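Local coordinates for uncharacterized protein (Bacteroides eggerthii, PDB 4GDZ), which is of unknown function, a member of the DUF4251 family whose mainly antiparallel beta fold was crystallised with a bound magnesium ion, at residues T68-V73 with R77-V82; V64-N69 with S167-G172. One frame throughout, in Å; residues are numbered along the deposited sequence.

Contact 1: T68-V73 with R77-V82; sequences TNFVLV and RGTVQV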
# COMPACT_ATOMS: atom_id res chain seq x y z
N THR A 68 19.73 6.50 -11.82
CA THR A 68 20.25 6.90 -10.51
C THR A 68 19.37 6.37 -9.37
O THR A 68 19.34 6.96 -8.29
CB THR A 68 20.36 8.43 -10.42
OG1 THR A 68 19.06 9.01 -10.66
CG2 THR A 68 21.35 8.98 -11.47
N ASN A 69 18.68 5.25 -9.58
CA ASN A 69 17.85 4.63 -8.56
C ASN A 69 17.94 3.10 -8.65
O ASN A 69 17.17 2.44 -9.37
CB ASN A 69 16.40 5.12 -8.68
CG ASN A 69 16.24 6.56 -8.27
OD1 ASN A 69 16.25 6.88 -7.08
ND2 ASN A 69 16.16 7.45 -9.26
N PHE A 70 18.95 2.55 -8.00
CA PHE A 70 19.24 1.14 -8.07
C PHE A 70 20.04 0.63 -6.88
O PHE A 70 20.68 1.39 -6.16
CB PHE A 70 19.98 0.80 -9.38
CG PHE A 70 21.37 1.40 -9.45
CD1 PHE A 70 22.45 0.73 -8.93
CD2 PHE A 70 21.57 2.67 -10.00
CE1 PHE A 70 23.70 1.30 -8.95
CE2 PHE A 70 22.82 3.24 -10.04
CZ PHE A 70 23.88 2.56 -9.50
N VAL A 71 20.00 -0.69 -6.71
CA VAL A 71 20.82 -1.41 -5.74
C VAL A 71 21.51 -2.53 -6.52
O VAL A 71 20.86 -3.40 -7.13
CB VAL A 71 20.00 -1.98 -4.55
CG1 VAL A 71 20.93 -2.77 -3.63
CG2 VAL A 71 19.30 -0.85 -3.77
N LEU A 72 22.83 -2.48 -6.52
CA LEU A 72 23.68 -3.44 -7.23
C LEU A 72 24.52 -4.20 -6.22
O LEU A 72 25.16 -3.59 -5.36
CB LEU A 72 24.59 -2.71 -8.21
CG LEU A 72 25.52 -3.58 -9.09
CD1 LEU A 72 25.76 -2.91 -10.44
CD2 LEU A 72 26.82 -3.83 -8.37
N VAL A 73 24.51 -5.52 -6.32
CA VAL A 73 25.32 -6.37 -5.48
C VAL A 73 26.09 -7.29 -6.41
O VAL A 73 25.51 -7.92 -7.31
CB VAL A 73 24.49 -7.17 -4.44
CG1 VAL A 73 25.37 -8.23 -3.76
CG2 VAL A 73 23.86 -6.22 -3.41
N ARG A 77 30.89 -6.86 -2.99
CA ARG A 77 30.84 -5.43 -3.25
C ARG A 77 29.43 -5.04 -3.65
O ARG A 77 28.69 -5.80 -4.28
CB ARG A 77 31.80 -5.01 -4.38
CG ARG A 77 33.25 -5.46 -4.22
CD ARG A 77 34.02 -4.69 -3.17
NE ARG A 77 34.04 -3.24 -3.43
CZ ARG A 77 34.63 -2.34 -2.64
NH1 ARG A 77 35.28 -2.73 -1.54
NH2 ARG A 77 34.57 -1.05 -2.95
N GLY A 78 29.06 -3.82 -3.30
CA GLY A 78 27.76 -3.32 -3.67
C GLY A 78 27.75 -1.82 -3.75
O GLY A 78 28.65 -1.14 -3.22
N THR A 79 26.71 -1.33 -4.41
CA THR A 79 26.46 0.08 -4.61
C THR A 79 24.95 0.32 -4.55
O THR A 79 24.16 -0.37 -5.21
CB THR A 79 26.95 0.55 -6.01
OG1 THR A 79 28.33 0.24 -6.16
CG2 THR A 79 26.79 2.07 -6.18
N VAL A 80 24.58 1.30 -3.77
CA VAL A 80 23.21 1.81 -3.79
C VAL A 80 23.28 3.27 -4.18
O VAL A 80 24.05 4.06 -3.64
CB VAL A 80 22.44 1.59 -2.48
CG1 VAL A 80 23.19 2.09 -1.27
CG2 VAL A 80 21.05 2.27 -2.56
N GLN A 81 22.46 3.62 -5.16
CA GLN A 81 22.28 5.00 -5.54
C GLN A 81 20.78 5.28 -5.63
O GLN A 81 20.07 4.57 -6.32
CB GLN A 81 22.95 5.31 -6.88
CG GLN A 81 22.83 6.79 -7.29
CD GLN A 81 23.81 7.17 -8.37
OE1 GLN A 81 23.63 6.81 -9.54
NE2 GLN A 81 24.87 7.90 -8.00
N VAL A 82 20.32 6.33 -4.94
CA VAL A 82 18.93 6.79 -4.98
C VAL A 82 18.98 8.30 -5.17
O VAL A 82 19.76 8.97 -4.52
CB VAL A 82 18.16 6.43 -3.68
CG1 VAL A 82 16.74 7.05 -3.70
CG2 VAL A 82 18.09 4.91 -3.50
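Two torsions bring Phe70 and Gln81 together: CG of Phe70 stands between its own backbone N and carbonyl carbon (chi1 66°), which swings the ring toward the neighbouring strand, while Gln81 sends CG anti to its N and runs on extended. CE2 of the ring then lies 3.8 Å from CB of Gln81. Farther out, the same CE2 is 3.7 Å from OE1 of Gln81, with ring and amide planes turned 74° apart. OE1 also packs against Thr68, 3.7 Å from CG2, whereas NE2 is committed to Thr98 on the strand beyond.

The backbones form a beta hairpin, their short axes 177° apart in direction. Phe70 with Gln81 and Leu72 with Thr79 are the hydrogen-bonded pairs between residues 68-73 and 77-82, each joined by two bonds. Of these, Leu72 N to Thr79 O is 2.8 Å and nearly straight. Phe70, Leu72, Thr79 and Gln81 share one face, and Trp175 packs on the first three; Thr79 OG1 bonds to Asp100. On the other face, the non-hydrogen-bonded pair Val71 and Val80 lie side by side, CG2 to CG2 3.8 Å. Val71 touches Phe120 and Val80 touches Ile122, both on strand 116-123, remote in the strand order, which is consistent with a strongly curled, barrel-like sheet. At the other end, the side chains of Asn69 and Val82 cross at about a right angle, Asn69 OD1 3.4 Å from Val82 CG1. The amide nitrogen of Asn69 turns to Thr65, and OD1 accepts from Ala83 N.

Contact 2: V64-N69 with S167-G172; sequences VTSNTN and SNIFKG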
# COMPACT_ATOMS: atom_id res chain seq x y z
N VAL A 64 10.39 7.52 -10.94
CA VAL A 64 11.79 7.96 -10.79
C VAL A 64 12.58 7.36 -11.95
O VAL A 64 12.14 6.42 -12.58
CB VAL A 64 12.47 7.53 -9.46
CG1 VAL A 64 11.72 8.07 -8.24
CG2 VAL A 64 12.69 6.00 -9.40
N THR A 65 13.74 7.93 -12.23
CA THR A 65 14.67 7.42 -13.24
C THR A 65 15.54 6.29 -12.70
O THR A 65 16.25 6.48 -11.74
CB THR A 65 15.64 8.54 -13.66
OG1 THR A 65 14.88 9.69 -14.03
CG2 THR A 65 16.55 8.10 -14.80
N SER A 66 15.52 5.15 -13.38
CA SER A 66 16.36 4.00 -13.02
C SER A 66 17.88 4.24 -13.02
O SER A 66 18.60 3.67 -12.20
CB SER A 66 16.03 2.84 -13.97
OG SER A 66 16.75 1.70 -13.59
N ASN A 67 18.38 5.10 -13.93
CA ASN A 67 19.83 5.40 -14.01
C ASN A 67 20.48 5.82 -12.69
O ASN A 67 21.67 5.55 -12.44
CB ASN A 67 20.12 6.51 -15.05
CG ASN A 67 21.62 6.81 -15.16
OD1 ASN A 67 22.42 5.90 -15.45
ND2 ASN A 67 22.03 8.05 -14.87
N THR A 68 19.73 6.50 -11.82
CA THR A 68 20.25 6.90 -10.51
C THR A 68 19.37 6.37 -9.37
O THR A 68 19.34 6.96 -8.29
CB THR A 68 20.36 8.43 -10.42
OG1 THR A 68 19.06 9.01 -10.66
CG2 THR A 68 21.35 8.98 -11.47
N ASN A 69 18.68 5.25 -9.58
CA ASN A 69 17.85 4.63 -8.56
C ASN A 69 17.94 3.10 -8.65
O ASN A 69 17.17 2.44 -9.37
CB ASN A 69 16.40 5.12 -8.68
CG ASN A 69 16.24 6.56 -8.27
OD1 ASN A 69 16.25 6.88 -7.08
ND2 ASN A 69 16.16 7.45 -9.26
N SER A 167 21.14 -6.48 -16.86
CA SER A 167 20.97 -5.14 -16.32
C SER A 167 21.71 -4.11 -17.17
O SER A 167 22.94 -4.17 -17.28
CB SER A 167 21.49 -5.10 -14.89
OG SER A 167 21.58 -3.79 -14.42
N ASN A 168 20.98 -3.16 -17.76
CA ASN A 168 21.61 -2.05 -18.49
C ASN A 168 22.43 -1.16 -17.56
O ASN A 168 23.40 -0.54 -18.00
CB ASN A 168 20.59 -1.21 -19.24
CG ASN A 168 19.95 -1.96 -20.40
OD1 ASN A 168 20.54 -2.86 -20.97
ND2 ASN A 168 18.72 -1.58 -20.73
N ILE A 169 22.06 -1.08 -16.28
CA ILE A 169 22.84 -0.33 -15.28
C ILE A 169 24.23 -0.96 -15.16
O ILE A 169 25.26 -0.28 -15.22
CB ILE A 169 22.18 -0.37 -13.87
CG1 ILE A 169 20.88 0.44 -13.87
CG2 ILE A 169 23.13 0.16 -12.80
CD1 ILE A 169 21.05 1.87 -14.34
N PHE A 170 24.24 -2.27 -14.93
CA PHE A 170 25.51 -2.99 -14.80
C PHE A 170 26.33 -2.88 -16.09
O PHE A 170 27.53 -2.60 -16.05
CB PHE A 170 25.31 -4.47 -14.43
CG PHE A 170 26.62 -5.25 -14.34
CD1 PHE A 170 27.48 -5.06 -13.25
CD2 PHE A 170 27.01 -6.09 -15.36
CE1 PHE A 170 28.69 -5.75 -13.18
CE2 PHE A 170 28.22 -6.77 -15.29
CZ PHE A 170 29.05 -6.60 -14.20
N LYS A 171 25.67 -3.07 -17.24
CA LYS A 171 26.39 -3.21 -18.50
C LYS A 171 26.82 -1.88 -19.10
O LYS A 171 27.66 -1.86 -19.96
CB LYS A 171 25.57 -4.01 -19.54
CG LYS A 171 25.38 -5.48 -19.18
CD LYS A 171 24.68 -6.25 -20.29
CE LYS A 171 23.23 -5.84 -20.45
NZ LYS A 171 22.50 -6.79 -21.35
N GLY A 172 26.26 -0.77 -18.63
CA GLY A 172 26.52 0.53 -19.24
C GLY A 172 27.86 1.20 -18.86
O GLY A 172 28.22 2.19 -19.46
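The carbonyl oxygen of Thr65 takes two donors: ND2 of Asn69 at 2.7 Å and, weakly, Thr68 N. The oxygen lies in the amide plane of Asn69, although the donor is tilted 29° from the carbonyl plane of Thr65. These bonds span the turn of residues 66-67, which receives CD1 of Ile169. The methyl rests 3.7 Å from Ser66 O and is equally 3.7 Å from Asn67 CA, so it is mainly the backbone of the turn that receives it. Ile169 reaches there with CG1 beside its own backbone N (chi1 -69°), which turns the longer branch toward residues 66-67. Ile169 adopts two conformations, and the methyl contact, which belongs to one of them, is correspondingly doubtful. No hydrogen bond crosses between the segments, and only 96 Å² is buried.

Residues 66-67 form a short 3-10 turn that interrupts strand 61-74. Besides the side-chain bond of Asn69, a backbone bond from Asn69 N to Ser66 O, 3.1 Å, helps to close it.

Across from the turn, the short C-terminal helix 168-171 is capped by Ser167, whose OG accepts from Phe170 N at 3.1 Å and nearly straight (173°). Ser167 O takes Lys171 N at 2.9 Å. Glu50 on strand 46-55 is hydrogen-bonded to OG of the capping serine and also touches the Ser66 side chain, so it borders both segments. Ile169 additionally packs on Phe70 and Trp175, while the Phe170 ring lies almost parallel to that of Trp175.

Overall arrangement
Contacts 1 and 2 have centres 9 Å apart and share Thr68 and Asn69, where strand 61-74 passes from the 3-10 turn into the hairpin. They also meet through side chains: Phe70 CD1 is 4.0 Å from Ile169 CG2, and Leu72 CD1 is 3.9 Å from Phe170 CD1. Helix 168-171 therefore packs on the hairpin face bearing Phe70 and Leu72, the face that Trp175 also touches. The opposite hairpin face turns toward strands 116-123 and 141-148. The Val80 side chain there is about 11 Å from the magnesium ion, whose site comprises Asn147, Pro148, Asn151 and Asn153; neither contact contributes a residue to it.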